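Local coordinates for protein DELTA1-pyrroline-2-carboxylate reductase (PDB 6T3E) that catalyses the NADH-dependent reduction of delta(1)-pyrroline-2-carboxylate to L-proline, as a member of the ornithine cyclodeaminase/mu-crystallin family, at residues P97-K102 / S106-I111; G155-G160 / P229-G234. All blocks are in the same frame, centred on the assembly; numbering follows the deposited sequence.

Both contacts belong to the binding site of one NADH molecule and meet different parts of it. Contact 1 comes first along the chain, joining the loop after strand 87-95 to the start of strand 107-114 in the mixed sheet; it touches the pyrophosphate and the nicotinamide end. Contact 2 follows entirely later, where strand 153-157 of the parallel sheet and the loop between strands 219-222 and 241-244 meet the adenosine half. The centres of contacts 1 and 2 lie 21 Å apart and their nearest atoms about 8 Å apart. The cofactor thus spans from one sheet to the other, with a serine hydroxyl bonded to its phosphate beside the mixed sheet and a glycine-rich turn packed against it at the parallel sheet.

Contact 1. Residues P97-K102 / S106-I111; sequences PENTKK and SVLASI. With NAI (1,4-dihydronicotinamide adenine dinucleotide), chain F.
Thr100 lays its methyl CG2 against the hydroxyl of Ser106, CG2 to OG 3.4 Å, and the same methyl comes within 3.9 Å of O1A of the NADH pyrophosphate. The side-chain rotation decides which branch does this: with OG1 placed between the backbone N and the carbonyl carbon (chi1 69°), the methyl is the group turned to Ser106. The hydroxyl OG of Ser106 donates a hydrogen bond of 2.7 Å to O1A, a phosphate oxygen of the adenosine half. CB of the same serine adds a contact with the bridging oxygen O3 at 3.7 Å. One residue on, Val107 points away from the loop, and its CG2 meets both O1N of the second phosphate and C6N of the nicotinamide ring, each at 4.0 Å.

Asn99, in the short 3-10 turn 99-101, packs against the backbone of Ser106, its CB 4.1 Å from the serine CA. Its ND2 reaches toward the end of Leu108, 4.2 Å from CD1, the two side chains crossing at a slant. The polar partners of this ND2 lie elsewhere: it donates to the carbonyl oxygens of Pro105 and of Thr118 of the second subunit. That subunit also covers Leu108, through its Ala120. Backbone bonding of Ser106 to Tyr96 closes the loop at its base, between strands 87-95 and 107-114.

No hydrogen bond links the two segments directly, so the loop rests on the start of the strand through van der Waals contacts and the asparagine amide ties the turn to the dimer interface. The hydroxyl of Ser106 meets a negatively charged phosphate oxygen with a neutral donor, which is likely to help position the pyrophosphate and to offset a little of its charge.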
ATOM      1  N   PRO B  97      10.486  17.367  -0.733  1.00 45.93           N
ATOM      2  CA  PRO B  97      11.010  18.519   0.029  1.00 47.65           C
ATOM      3  C   PRO B  97      11.036  19.834  -0.736  1.00 50.37           C
ATOM      4  O   PRO B  97      11.083  20.896  -0.101  1.00 49.47           O
ATOM      5  CB  PRO B  97      12.430  18.074   0.396  1.00 45.05           C
ATOM      6  CG  PRO B  97      12.421  16.591   0.265  1.00 43.41           C
ATOM      7  CD  PRO B  97      11.476  16.283  -0.846  1.00 45.50           C
ATOM      8  N   GLU B  98      11.032  19.800  -2.065  1.00 53.72           N
ATOM      9  CA  GLU B  98      10.997  21.004  -2.886  1.00 56.90           C
ATOM     10  C   GLU B  98       9.579  21.422  -3.265  1.00 58.93           C
ATOM     11  O   GLU B  98       9.413  22.348  -4.065  1.00 59.51           O
ATOM     12  CB  GLU B  98      11.822  20.805  -4.158  1.00 58.86           C
ATOM     13  CG  GLU B  98      13.299  20.595  -3.911  1.00 65.18           C
ATOM     14  CD  GLU B  98      13.942  21.789  -3.220  1.00 69.78           C
ATOM     15  OE1 GLU B  98      14.058  22.867  -3.860  1.00 71.76           O
ATOM     16  OE2 GLU B  98      14.319  21.653  -2.031  1.00 69.70           O
ATOM     17  N   ASN B  99       8.556  20.776  -2.703  1.00 57.02           N
ATOM     18  CA  ASN B  99       7.187  21.102  -3.084  1.00 58.09           C
ATOM     19  C   ASN B  99       6.814  22.511  -2.654  1.00 62.32           C
ATOM     20  O   ASN B  99       6.037  23.181  -3.347  1.00 62.51           O
ATOM     21  CB  ASN B  99       6.210  20.090  -2.471  1.00 53.97           C
ATOM     22  CG  ASN B  99       5.643  19.101  -3.490  1.00 47.30           C
ATOM     23  OD1 ASN B  99       6.053  19.057  -4.653  1.00 42.94           O
ATOM     24  ND2 ASN B  99       4.696  18.290  -3.039  1.00 48.05           N
ATOM     25  N   THR B 100       7.387  22.997  -1.547  1.00 66.45           N
ATOM     26  CA  THR B 100       7.056  24.337  -1.076  1.00 69.57           C
ATOM     27  C   THR B 100       7.423  25.396  -2.104  1.00 70.93           C
ATOM     28  O   THR B 100       6.824  26.478  -2.103  1.00 71.41           O
ATOM     29  CB  THR B 100       7.758  24.620   0.256  1.00 70.85           C
ATOM     30  OG1 THR B 100       9.167  24.720   0.041  1.00 73.34           O
ATOM     31  CG2 THR B 100       7.500  23.498   1.248  1.00 68.74           C
ATOM     32  N   LYS B 101       8.338  25.076  -3.023  1.00 70.18           N
ATOM     33  CA  LYS B 101       8.711  25.982  -4.102  1.00 71.23           C
ATOM     34  C   LYS B 101       7.651  26.069  -5.194  1.00 66.75           C
ATOM     35  O   LYS B 101       7.650  27.039  -5.960  1.00 72.06           O
ATOM     36  CB  LYS B 101      10.051  25.534  -4.707  1.00 72.84           C
ATOM     37  CG  LYS B 101      10.977  26.662  -5.145  1.00 75.57           C
ATOM     38  CD  LYS B 101      11.709  26.340  -6.456  1.00 76.31           C
ATOM     39  CE  LYS B 101      12.505  27.547  -6.982  1.00 72.50           C
ATOM     40  NZ  LYS B 101      11.701  28.799  -7.012  1.00 67.66           N
ATOM     41  N   LYS B 102       6.740  25.101  -5.266  1.00 61.02           N
ATOM     42  CA  LYS B 102       5.671  25.085  -6.256  1.00 59.64           C
ATOM     43  C   LYS B 102       4.320  25.473  -5.670  1.00 62.52           C
ATOM     44  O   LYS B 102       3.289  25.259  -6.318  1.00 60.99           O
ATOM     45  CB  LYS B 102       5.565  23.698  -6.910  1.00 55.25           C
ATOM     46  CG  LYS B 102       6.885  23.109  -7.404  1.00 55.97           C
ATOM     47  CD  LYS B 102       6.689  21.727  -8.014  1.00 58.12           C
ATOM     48  CE  LYS B 102       7.997  21.160  -8.568  1.00 62.84           C
ATOM     49  NZ  LYS B 102       7.749  19.990  -9.474  1.00 66.35           N
ATOM     50  N   SER B 106       5.008  19.985   1.586  1.00 42.01           N
ATOM     51  CA  SER B 106       5.975  18.902   1.411  1.00 42.65           C
ATOM     52  C   SER B 106       5.297  17.537   1.517  1.00 43.46           C
ATOM     53  O   SER B 106       5.600  16.613   0.752  1.00 44.55           O
ATOM     54  CB  SER B 106       7.101  19.026   2.440  1.00 38.71           C
ATOM     55  OG  SER B 106       7.828  20.240   2.256  1.00 43.45           O
ATOM     56  N   VAL B 107       4.335  17.411   2.419  1.00 41.71           N
ATOM     57  CA  VAL B 107       3.721  16.128   2.731  1.00 43.11           C
ATOM     58  C   VAL B 107       2.261  16.175   2.300  1.00 40.86           C
ATOM     59  O   VAL B 107       1.507  17.067   2.708  1.00 38.20           O
ATOM     60  CB  VAL B 107       3.873  15.786   4.222  1.00 40.47           C
ATOM     61  CG1 VAL B 107       2.996  14.627   4.601  1.00 37.12           C
ATOM     62  CG2 VAL B 107       5.329  15.462   4.519  1.00 43.48           C
ATOM     63  N   LEU B 108       1.885  15.242   1.430  1.00 40.92           N
ATOM     64  CA  LEU B 108       0.529  15.075   0.935  1.00 38.16           C
ATOM     65  C   LEU B 108       0.113  13.633   1.166  1.00 43.57           C
ATOM     66  O   LEU B 108       0.904  12.715   0.931  1.00 49.30           O
ATOM     67  CB  LEU B 108       0.449  15.432  -0.571  1.00 37.31           C
ATOM     68  CG  LEU B 108       0.861  16.856  -0.985  1.00 40.63           C
ATOM     69  CD1 LEU B 108       0.750  17.076  -2.486  1.00 25.28           C
ATOM     70  CD2 LEU B 108      -0.014  17.885  -0.229  1.00 37.95           C
ATOM     71  N   ALA B 109      -1.108  13.425   1.656  1.00 42.03           N
ATOM     72  CA  ALA B 109      -1.540  12.083   2.014  1.00 40.97           C
ATOM     73  C   ALA B 109      -3.006  11.862   1.651  1.00 43.49           C
ATOM     74  O   ALA B 109      -3.801  12.800   1.533  1.00 44.55           O
ATOM     75  CB  ALA B 109      -1.327  11.806   3.514  1.00 39.33           C
ATOM     76  N   SER B 110      -3.351  10.582   1.494  1.00 40.37           N
ATOM     77  CA  SER B 110      -4.720  10.112   1.350  1.00 32.07           C
ATOM     78  C   SER B 110      -4.866   8.847   2.184  1.00 40.45           C
ATOM     79  O   SER B 110      -3.927   8.048   2.268  1.00 44.48           O
ATOM     80  CB  SER B 110      -5.071   9.799  -0.106  1.00 30.33           C
ATOM     81  OG  SER B 110      -4.662  10.827  -0.980  1.00 35.82           O
ATOM     82  N   ILE B 111      -6.040   8.657   2.787  1.00 39.69           N
ATOM     83  CA  ILE B 111      -6.300   7.520   3.661  1.00 32.71           C
ATOM     84  C   ILE B 111      -7.532   6.785   3.160  1.00 34.92           C
ATOM     85  O   ILE B 111      -8.563   7.415   2.893  1.00 34.41           O
ATOM     86  CB  ILE B 111      -6.497   7.951   5.123  1.00 29.78           C
ATOM     87  CG1 ILE B 111      -5.204   8.575   5.658  1.00 27.87           C
ATOM     88  CG2 ILE B 111      -6.988   6.749   5.970  1.00 24.26           C
ATOM     89  CD1 ILE B 111      -5.235   8.929   7.131  1.00 29.78           C
TER
HETATM   90  PA  NAI F 402       7.568  21.425   5.814  1.00 31.72           P
HETATM   91  O1A NAI F 402       8.341  21.587   4.531  1.00 29.19           O
HETATM   92  O2A NAI F 402       6.191  22.043   5.668  1.00 40.13           O
HETATM   93  O5B NAI F 402       8.368  22.039   7.115  1.00 33.81           O
HETATM   94  C5B NAI F 402       9.752  21.715   7.159  1.00 38.51           C
HETATM   95  C4B NAI F 402      10.531  22.898   7.884  1.00 42.55           C
HETATM   96  O4B NAI F 402      11.756  22.558   8.111  1.00 43.09           O
HETATM   97  C3B NAI F 402      10.592  24.120   6.938  1.00 43.60           C
HETATM   98  O3B NAI F 402      10.008  25.176   7.554  1.00 44.35           O
HETATM   99  C2B NAI F 402      12.102  24.325   6.699  1.00 38.88           C
HETATM  100  O2B NAI F 402      12.415  25.784   6.455  1.00 33.85           O
HETATM  101  C1B NAI F 402      12.628  23.890   7.810  1.00 42.64           C
HETATM  102  N9A NAI F 402      14.017  23.548   7.666  1.00 40.24           N
HETATM  103  C8A NAI F 402      14.476  22.756   6.693  1.00 38.55           C
HETATM  104  N7A NAI F 402      15.791  22.649   6.850  1.00 38.48           N
HETATM  105  C5A NAI F 402      16.146  23.375   7.924  1.00 38.73           C
HETATM  106  C6A NAI F 402      17.376  23.587   8.500  1.00 44.54           C
HETATM  107  N6A NAI F 402      18.708  23.122   8.165  1.00 47.56           N
HETATM  108  N1A NAI F 402      17.484  24.360   9.579  1.00 47.41           N
HETATM  109  C2A NAI F 402      16.369  24.921  10.107  1.00 48.92           C
HETATM  110  N3A NAI F 402      15.155  24.708   9.540  1.00 44.31           N
HETATM  111  C4A NAI F 402      15.058  23.929   8.433  1.00 38.15           C
HETATM  112  O3  NAI F 402       7.451  19.784   6.065  1.00 36.86           O
HETATM  113  PN  NAI F 402       6.727  19.112   7.407  1.00 35.12           P
HETATM  114  O1N NAI F 402       5.377  18.627   6.918  1.00 31.24           O
HETATM  115  O2N NAI F 402       6.627  20.104   8.531  1.00 33.90           O
HETATM  116  O5D NAI F 402       7.620  17.852   7.910  1.00 37.88           O
HETATM  117  C5D NAI F 402       8.664  18.117   8.773  1.00 38.37           C
HETATM  118  C4D NAI F 402       9.507  16.823   8.927  1.00 39.06           C
HETATM  119  O4D NAI F 402       8.837  15.878   9.557  1.00 36.66           O
HETATM  120  C3D NAI F 402       9.839  16.250   7.542  1.00 36.72           C
HETATM  121  O3D NAI F 402      11.142  15.793   7.548  1.00 36.34           O
HETATM  122  C2D NAI F 402       8.897  15.048   7.379  1.00 37.62           C
HETATM  123  O2D NAI F 402       9.516  14.075   6.376  1.00 25.91           O
HETATM  124  C1D NAI F 402       8.832  14.579   8.598  1.00 38.30           C
HETATM  125  N1N NAI F 402       7.572  13.847   8.808  1.00 42.26           N
HETATM  126  C2N NAI F 402       7.544  12.611   9.568  1.00 42.10           C
HETATM  127  C3N NAI F 402       6.207  12.114  10.186  1.00 37.87           C
HETATM  128  C7N NAI F 402       6.342  11.248  11.468  1.00 35.60           C
HETATM  129  O7N NAI F 402       7.419  11.088  11.909  1.00 38.91           O
HETATM  130  N7N NAI F 402       5.146  10.651  12.104  1.00 33.93           N
HETATM  131  C4N NAI F 402       4.930  12.907   9.992  1.00 33.91           C
HETATM  132  C5N NAI F 402       4.970  13.843   8.777  1.00 32.76           C
HETATM  133  C6N NAI F 402       6.327  14.349   8.258  1.00 42.36           C

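Contact 2. Residues G155-G160 / P229-G234; sequences GIIGAG and PVVKGG. With NAI (1,4-dihydronicotinamide adenine dinucleotide), chain F.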
ATOM      1  N   GLY B 155      11.384  24.628  22.712  1.00 60.08           N
ATOM      2  CA  GLY B 155      12.125  25.105  21.552  1.00 57.05           C
ATOM      3  C   GLY B 155      11.722  24.323  20.315  1.00 57.70           C
ATOM      4  O   GLY B 155      11.562  23.098  20.367  1.00 55.74           O
ATOM      5  N   ILE B 156      11.577  25.039  19.203  1.00 59.09           N
ATOM      6  CA  ILE B 156      11.123  24.454  17.950  1.00 57.19           C
ATOM      7  C   ILE B 156      12.137  24.778  16.865  1.00 55.92           C
ATOM      8  O   ILE B 156      12.461  25.948  16.638  1.00 59.47           O
ATOM      9  CB  ILE B 156       9.722  24.958  17.559  1.00 56.63           C
ATOM     10  CG1 ILE B 156       8.808  24.933  18.784  1.00 62.52           C
ATOM     11  CG2 ILE B 156       9.152  24.112  16.456  1.00 55.21           C
ATOM     12  CD1 ILE B 156       7.428  25.479  18.547  1.00 63.81           C
ATOM     13  N   ILE B 157      12.634  23.740  16.205  1.00 50.15           N
ATOM     14  CA  ILE B 157      13.560  23.867  15.093  1.00 46.39           C
ATOM     15  C   ILE B 157      12.861  23.315  13.861  1.00 44.43           C
ATOM     16  O   ILE B 157      12.532  22.122  13.812  1.00 42.91           O
ATOM     17  CB  ILE B 157      14.879  23.127  15.367  1.00 49.99           C
ATOM     18  CG1 ILE B 157      15.683  23.874  16.425  1.00 54.11           C
ATOM     19  CG2 ILE B 157      15.702  22.977  14.092  1.00 47.28           C
ATOM     20  CD1 ILE B 157      16.676  23.008  17.113  1.00 58.89           C
ATOM     21  N   GLY B 158      12.639  24.185  12.870  1.00 44.69           N
ATOM     22  CA  GLY B 158      11.834  23.886  11.696  1.00 41.03           C
ATOM     23  C   GLY B 158      10.373  24.246  11.901  1.00 43.84           C
ATOM     24  O   GLY B 158       9.617  23.457  12.474  1.00 45.23           O
ATOM     25  N   ALA B 159       9.939  25.403  11.411  1.00 43.38           N
ATOM     26  CA  ALA B 159       8.582  25.885  11.691  1.00 39.77           C
ATOM     27  C   ALA B 159       7.649  25.574  10.520  1.00 36.87           C
ATOM     28  O   ALA B 159       7.075  26.458   9.894  1.00 37.21           O
ATOM     29  CB  ALA B 159       8.610  27.381  11.994  1.00 37.91           C
ATOM     30  N   GLY B 160       7.501  24.289  10.232  1.00 30.63           N
ATOM     31  CA  GLY B 160       6.693  23.833   9.122  1.00 42.47           C
ATOM     32  C   GLY B 160       5.332  23.322   9.542  1.00 40.24           C
ATOM     33  O   GLY B 160       4.784  23.721  10.574  1.00 45.21           O
ATOM     34  N   PRO B 229      22.778  17.256  10.130  1.00 49.34           N
ATOM     35  CA  PRO B 229      22.386  17.647  11.489  1.00 47.90           C
ATOM     36  C   PRO B 229      22.237  19.152  11.667  1.00 46.09           C
ATOM     37  O   PRO B 229      23.059  19.943  11.204  1.00 47.61           O
ATOM     38  CB  PRO B 229      23.529  17.096  12.346  1.00 48.70           C
ATOM     39  CG  PRO B 229      24.001  15.912  11.582  1.00 48.17           C
ATOM     40  CD  PRO B 229      23.874  16.276  10.134  1.00 46.27           C
ATOM     41  N   VAL B 230      21.161  19.527  12.351  1.00 42.72           N
ATOM     42  CA  VAL B 230      20.926  20.899  12.770  1.00 44.65           C
ATOM     43  C   VAL B 230      21.088  21.054  14.273  1.00 46.86           C
ATOM     44  O   VAL B 230      21.398  22.164  14.735  1.00 46.17           O
ATOM     45  CB  VAL B 230      19.523  21.385  12.337  1.00 43.01           C
ATOM     46  CG1 VAL B 230      19.416  22.897  12.421  1.00 42.92           C
ATOM     47  CG2 VAL B 230      19.186  20.902  10.941  1.00 40.92           C
ATOM     48  N   VAL B 231      20.907  19.986  15.044  1.00 50.24           N
ATOM     49  CA  VAL B 231      20.999  20.028  16.498  1.00 53.46           C
ATOM     50  C   VAL B 231      22.308  19.386  16.912  1.00 56.47           C
ATOM     51  O   VAL B 231      22.529  18.196  16.654  1.00 56.34           O
ATOM     52  CB  VAL B 231      19.813  19.306  17.156  1.00 51.48           C
ATOM     53  CG1 VAL B 231      19.890  19.456  18.662  1.00 50.79           C
ATOM     54  CG2 VAL B 231      18.502  19.865  16.625  1.00 51.72           C
ATOM     55  N   LYS B 232      23.157  20.163  17.589  1.00 58.43           N
ATOM     56  CA  LYS B 232      24.408  19.664  18.140  1.00 59.42           C
ATOM     57  C   LYS B 232      24.214  19.265  19.597  1.00 59.82           C
ATOM     58  O   LYS B 232      23.669  20.031  20.399  1.00 56.02           O
ATOM     59  CB  LYS B 232      25.504  20.727  18.033  1.00 62.71           C
ATOM     60  CG  LYS B 232      25.918  21.074  16.607  1.00 66.61           C
ATOM     61  CD  LYS B 232      27.268  21.813  16.568  1.00 72.53           C
ATOM     62  CE  LYS B 232      27.817  21.939  15.142  1.00 73.17           C
ATOM     63  NZ  LYS B 232      27.034  22.889  14.290  1.00 71.29           N
ATOM     64  N   GLY B 233      24.727  18.087  19.951  1.00 62.98           N
ATOM     65  CA  GLY B 233      24.544  17.596  21.304  1.00 66.04           C
ATOM     66  C   GLY B 233      25.192  18.480  22.349  1.00 68.80           C
ATOM     67  O   GLY B 233      24.685  18.590  23.467  1.00 70.26           O
ATOM     68  N   GLY B 234      26.273  19.177  21.980  1.00 70.19           N
ATOM     69  CA  GLY B 234      26.967  20.049  22.916  1.00 70.44           C
ATOM     70  C   GLY B 234      26.098  21.143  23.504  1.00 69.82           C
ATOM     71  O   GLY B 234      26.452  21.717  24.542  1.00 70.76           O
TER
HETATM   72  PA  NAI F 402       7.568  21.425   5.814  1.00 31.72           P
HETATM   73  O1A NAI F 402       8.341  21.587   4.531  1.00 29.19           O
HETATM   74  O2A NAI F 402       6.191  22.043   5.668  1.00 40.13           O
HETATM   75  O5B NAI F 402       8.368  22.039   7.115  1.00 33.81           O
HETATM   76  C5B NAI F 402       9.752  21.715   7.159  1.00 38.51           C
HETATM   77  C4B NAI F 402      10.531  22.898   7.884  1.00 42.55           C
HETATM   78  O4B NAI F 402      11.756  22.558   8.111  1.00 43.09           O
HETATM   79  C3B NAI F 402      10.592  24.120   6.938  1.00 43.60           C
HETATM   80  O3B NAI F 402      10.008  25.176   7.554  1.00 44.35           O
HETATM   81  C2B NAI F 402      12.102  24.325   6.699  1.00 38.88           C
HETATM   82  O2B NAI F 402      12.415  25.784   6.455  1.00 33.85           O
HETATM   83  C1B NAI F 402      12.628  23.890   7.810  1.00 42.64           C
HETATM   84  N9A NAI F 402      14.017  23.548   7.666  1.00 40.24           N
HETATM   85  C8A NAI F 402      14.476  22.756   6.693  1.00 38.55           C
HETATM   86  N7A NAI F 402      15.791  22.649   6.850  1.00 38.48           N
HETATM   87  C5A NAI F 402      16.146  23.375   7.924  1.00 38.73           C
HETATM   88  C6A NAI F 402      17.376  23.587   8.500  1.00 44.54           C
HETATM   89  N6A NAI F 402      18.708  23.122   8.165  1.00 47.56           N
HETATM   90  N1A NAI F 402      17.484  24.360   9.579  1.00 47.41           N
HETATM   91  C2A NAI F 402      16.369  24.921  10.107  1.00 48.92           C
HETATM   92  N3A NAI F 402      15.155  24.708   9.540  1.00 44.31           N
HETATM   93  C4A NAI F 402      15.058  23.929   8.433  1.00 38.15           C
HETATM   94  O3  NAI F 402       7.451  19.784   6.065  1.00 36.86           O
HETATM   95  PN  NAI F 402       6.727  19.112   7.407  1.00 35.12           P
HETATM   96  O1N NAI F 402       5.377  18.627   6.918  1.00 31.24           O
HETATM   97  O2N NAI F 402       6.627  20.104   8.531  1.00 33.90           O
HETATM   98  O5D NAI F 402       7.620  17.852   7.910  1.00 37.88           O
HETATM   99  C5D NAI F 402       8.664  18.117   8.773  1.00 38.37           C
HETATM  100  C4D NAI F 402       9.507  16.823   8.927  1.00 39.06           C
HETATM  101  O4D NAI F 402       8.837  15.878   9.557  1.00 36.66           O
HETATM  102  C3D NAI F 402       9.839  16.250   7.542  1.00 36.72           C
HETATM  103  O3D NAI F 402      11.142  15.793   7.548  1.00 36.34           O
HETATM  104  C2D NAI F 402       8.897  15.048   7.379  1.00 37.62           C
HETATM  105  O2D NAI F 402       9.516  14.075   6.376  1.00 25.91           O
HETATM  106  C1D NAI F 402       8.832  14.579   8.598  1.00 38.30           C
HETATM  107  N1N NAI F 402       7.572  13.847   8.808  1.00 42.26           N
HETATM  108  C2N NAI F 402       7.544  12.611   9.568  1.00 42.10           C
HETATM  109  C3N NAI F 402       6.207  12.114  10.186  1.00 37.87           C
HETATM  110  C7N NAI F 402       6.342  11.248  11.468  1.00 35.60           C
HETATM  111  O7N NAI F 402       7.419  11.088  11.909  1.00 38.91           O
HETATM  112  N7N NAI F 402       5.146  10.651  12.104  1.00 33.93           N
HETATM  113  C4N NAI F 402       4.930  12.907   9.992  1.00 33.91           C
HETATM  114  C5N NAI F 402       4.970  13.843   8.777  1.00 32.76           C
HETATM  115  C6N NAI F 402       6.327  14.349   8.258  1.00 42.36           C
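The end of strand 153-157 runs out into a glycine-rich turn, while 229-234 is mostly loop, entering a 3-10 turn at Gly233. The backbones stay well apart, their closest CA atoms, those of Ile157 and Val230, being 8.3 Å from each other, and side chains alone fill the gap. Ile157 spans it with both branches: CD1 reaches CG2 of Val231 at 3.7 Å, and CG2 slides alongside CG1 of Val230. With CG1 set beside the backbone N (chi1 -71°), the long arm of Ile157 lies across Val231, leaving CG2 for Val230. Leu220 of the neighbouring strand and Thr214 of helix 210-215 touch both Ile157 and Val231, so the cluster continues into the parallel sheet.

Val230 also faces the adenine of the cofactor: its CG2 sits over the ring plane at N6A, 3.6 Å away, while its CG1 approaches N1A obliquely from the same side at 3.7 Å. An alanine here would lose both methyls, and is likely to leave the N1A and N6A side of the adenine less firmly packed and Ile157 CG2 without its neighbour.

Beyond Ile157, Gly158 adopts backbone angles (phi 90°) at which a CB would jam against the preceding carbonyl, and its CA lies beside the adenosine ribose, 3.8 Å from O4B. Gly160 brings its CA to 3.2 Å from O5B, where no side chain could fit. Ala159, centre of an inverse gamma turn, gives its N-H to Asp183, which also bonds NADH. This strand, tight glycine turn and following helix 161-173, with the pattern Gly158, Gly160 and Ala163, are consistent with the dinucleotide-binding turn of a Rossmann fold.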